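Local coordinates for protein apoptosis regulator Bcl-2 homolog (Canarypox virus, PDB 5WOS) that inhibits apoptosis of the host cell and binds BH3-containing proapoptotic proteins, among them BAK1 and BAX, probably preventing their activation, at residues Asn76-Ile81 and Thr126-Ser131. Residues are numbered along the deposited sequence; the frame is centred on the assembly and turned at random.
Sequences NEIPEI and TESLLS
Pro79 and Ser128 bring the two backbones together, their CA atoms only 5.1 Å apart, where the first turn of helix 78-86 leans on the middle of helix 121-138. The short side chain of Ser128 fills the space facing Pro79: its CB points at the proline, 3.9 Å from Pro79 CA. Its hydroxyl reaches further, with Ser128 OG 3.3 Å from Pro79 CA and 3.5 Å from Pro79 CB. The ring lies alongside the oxygen, its CG being 3.7 Å from Ser128 OG, so the touch is van der Waals in kind, carbon against a hydroxyl. That buried hydroxyl is satisfied within its own helix by the carbonyl of Ile124, one turn back; OG is anti to the carbonyl carbon and beside the backbone N (chi1 -52°), the setting that lets it fold back on that turn. This is close helix-helix packing inside the all-helical Bcl-2 fold, and helix 78-86 also borders the bound peptide, which Ile81 and Glu80 touch. Ile78 comes near the serine through its CG2 branch, 4.4 Å from Ser128 OG, while the rest of the side chain leads away from Ser128, and Ile78 also packs on Met121, Ile124 and Ile125, earlier in helix 121-138. One turn on in helix 78-86, Val82 meets both Ser128 and Leu129, and Leu129 carries the apolar packing on to Val95 and Ile98 of helix 92-112.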
loop_
_atom_site.group_PDB
_atom_site.type_symbol
_atom_site.label_atom_id
_atom_site.label_comp_id
_atom_site.label_asym_id
_atom_site.label_seq_id
_atom_site.Cartn_x
_atom_site.Cartn_y
_atom_site.Cartn_z
ATOM N N ASN A 76 12.057 7.851 -4.625
ATOM C CA ASN A 76 13.193 6.995 -4.311
ATOM C C ASN A 76 13.311 6.697 -2.823
ATOM O O ASN A 76 14.282 6.052 -2.415
ATOM C CB ASN A 76 14.485 7.639 -4.818
ATOM C CG ASN A 76 14.401 8.027 -6.281
ATOM O OD1 ASN A 76 14.541 7.186 -7.166
ATOM N ND2 ASN A 76 14.168 9.308 -6.541
ATOM N N GLU A 77 12.354 7.146 -2.011
ATOM C CA GLU A 77 12.309 6.824 -0.591
ATOM C C GLU A 77 11.209 5.830 -0.239
ATOM O O GLU A 77 11.073 5.469 0.934
ATOM C CB GLU A 77 12.124 8.108 0.233
ATOM C CG GLU A 77 13.320 9.060 0.190
ATOM C CD GLU A 77 14.620 8.392 0.608
ATOM O OE1 GLU A 77 14.594 7.596 1.570
ATOM O OE2 GLU A 77 15.661 8.651 -0.033
ATOM N N ILE A 78 10.428 5.370 -1.217
ATOM C CA ILE A 78 9.369 4.404 -0.924
ATOM C C ILE A 78 9.934 3.104 -0.365
ATOM O O ILE A 78 9.437 2.631 0.670
ATOM C CB ILE A 78 8.500 4.179 -2.173
ATOM C CG1 ILE A 78 7.654 5.421 -2.470
ATOM C CG2 ILE A 78 7.618 2.935 -2.011
ATOM C CD1 ILE A 78 6.526 5.682 -1.480
ATOM N N PRO A 79 10.942 2.474 -0.976
ATOM C CA PRO A 79 11.450 1.216 -0.405
ATOM C C PRO A 79 11.921 1.360 1.031
ATOM O O PRO A 79 11.806 0.404 1.808
ATOM C CB PRO A 79 12.604 0.838 -1.346
ATOM C CG PRO A 79 12.331 1.574 -2.617
ATOM C CD PRO A 79 11.655 2.849 -2.210
ATOM N N GLU A 80 12.439 2.531 1.410
ATOM C CA GLU A 80 12.923 2.723 2.774
ATOM C C GLU A 80 11.767 2.846 3.756
ATOM O O GLU A 80 11.831 2.308 4.868
ATOM C CB GLU A 80 13.814 3.963 2.849
ATOM C CG GLU A 80 15.178 3.797 2.206
ATOM C CD GLU A 80 15.160 3.963 0.698
ATOM O OE1 GLU A 80 14.059 4.098 0.125
ATOM O OE2 GLU A 80 16.249 3.963 0.086
ATOM N N ILE A 81 10.708 3.559 3.369
ATOM C CA ILE A 81 9.532 3.668 4.227
ATOM C C ILE A 81 8.935 2.289 4.470
ATOM O O ILE A 81 8.643 1.909 5.610
ATOM C CB ILE A 81 8.499 4.626 3.608
ATOM C CG1 ILE A 81 9.112 6.017 3.415
ATOM C CG2 ILE A 81 7.262 4.721 4.495
ATOM C CD1 ILE A 81 8.293 6.929 2.531
ATOM N N THR A 126 4.927 -3.079 -4.374
ATOM C CA THR A 126 4.886 -4.537 -4.437
ATOM C C THR A 126 6.292 -5.121 -4.364
ATOM O O THR A 126 6.519 -6.136 -3.694
ATOM C CB THR A 126 4.186 -4.997 -5.717
ATOM O OG1 THR A 126 2.936 -4.313 -5.859
ATOM C CG2 THR A 126 3.926 -6.497 -5.677
ATOM N N GLU A 127 7.248 -4.489 -5.048
ATOM C CA GLU A 127 8.643 -4.903 -4.935
ATOM C C GLU A 127 9.152 -4.731 -3.510
ATOM O O GLU A 127 9.702 -5.668 -2.918
ATOM C CB GLU A 127 9.510 -4.102 -5.908
ATOM C CG GLU A 127 9.748 -4.784 -7.243
ATOM C CD GLU A 127 10.690 -3.998 -8.136
ATOM O OE1 GLU A 127 10.262 -3.594 -9.239
ATOM O OE2 GLU A 127 11.854 -3.775 -7.732
ATOM N N SER A 128 8.994 -3.528 -2.948
ATOM C CA SER A 128 9.427 -3.289 -1.575
ATOM C C SER A 128 8.712 -4.220 -0.605
ATOM O O SER A 128 9.320 -4.726 0.345
ATOM C CB SER A 128 9.176 -1.832 -1.191
ATOM O OG SER A 128 9.725 -0.944 -2.147
ATOM N N LEU A 129 7.419 -4.459 -0.829
ATOM C CA LEU A 129 6.658 -5.323 0.067
ATOM C C LEU A 129 7.187 -6.752 0.022
ATOM O O LEU A 129 7.401 -7.383 1.062
ATOM C CB LEU A 129 5.174 -5.281 -0.310
ATOM C CG LEU A 129 4.104 -5.130 0.770
ATOM C CD1 LEU A 129 4.410 -4.005 1.744
ATOM C CD2 LEU A 129 2.772 -4.867 0.088
ATOM N N LEU A 130 7.412 -7.278 -1.182
ATOM C CA LEU A 130 7.865 -8.658 -1.318
ATOM C C LEU A 130 9.333 -8.825 -0.958
ATOM O O LEU A 130 9.742 -9.910 -0.529
ATOM C CB LEU A 130 7.622 -9.146 -2.745
ATOM C CG LEU A 130 6.147 -9.223 -3.105
ATOM C CD1 LEU A 130 5.984 -9.268 -4.588
ATOM C CD2 LEU A 130 5.520 -10.437 -2.461
ATOM N N SER A 131 10.139 -7.780 -1.133
ATOM C CA SER A 131 11.539 -7.853 -0.741
ATOM C C SER A 131 11.719 -8.230 0.722
ATOM O O SER A 131 12.836 -8.582 1.117
ATOM C CB SER A 131 12.229 -6.515 -1.015
ATOM O OG SER A 131 13.508 -6.469 -0.410
#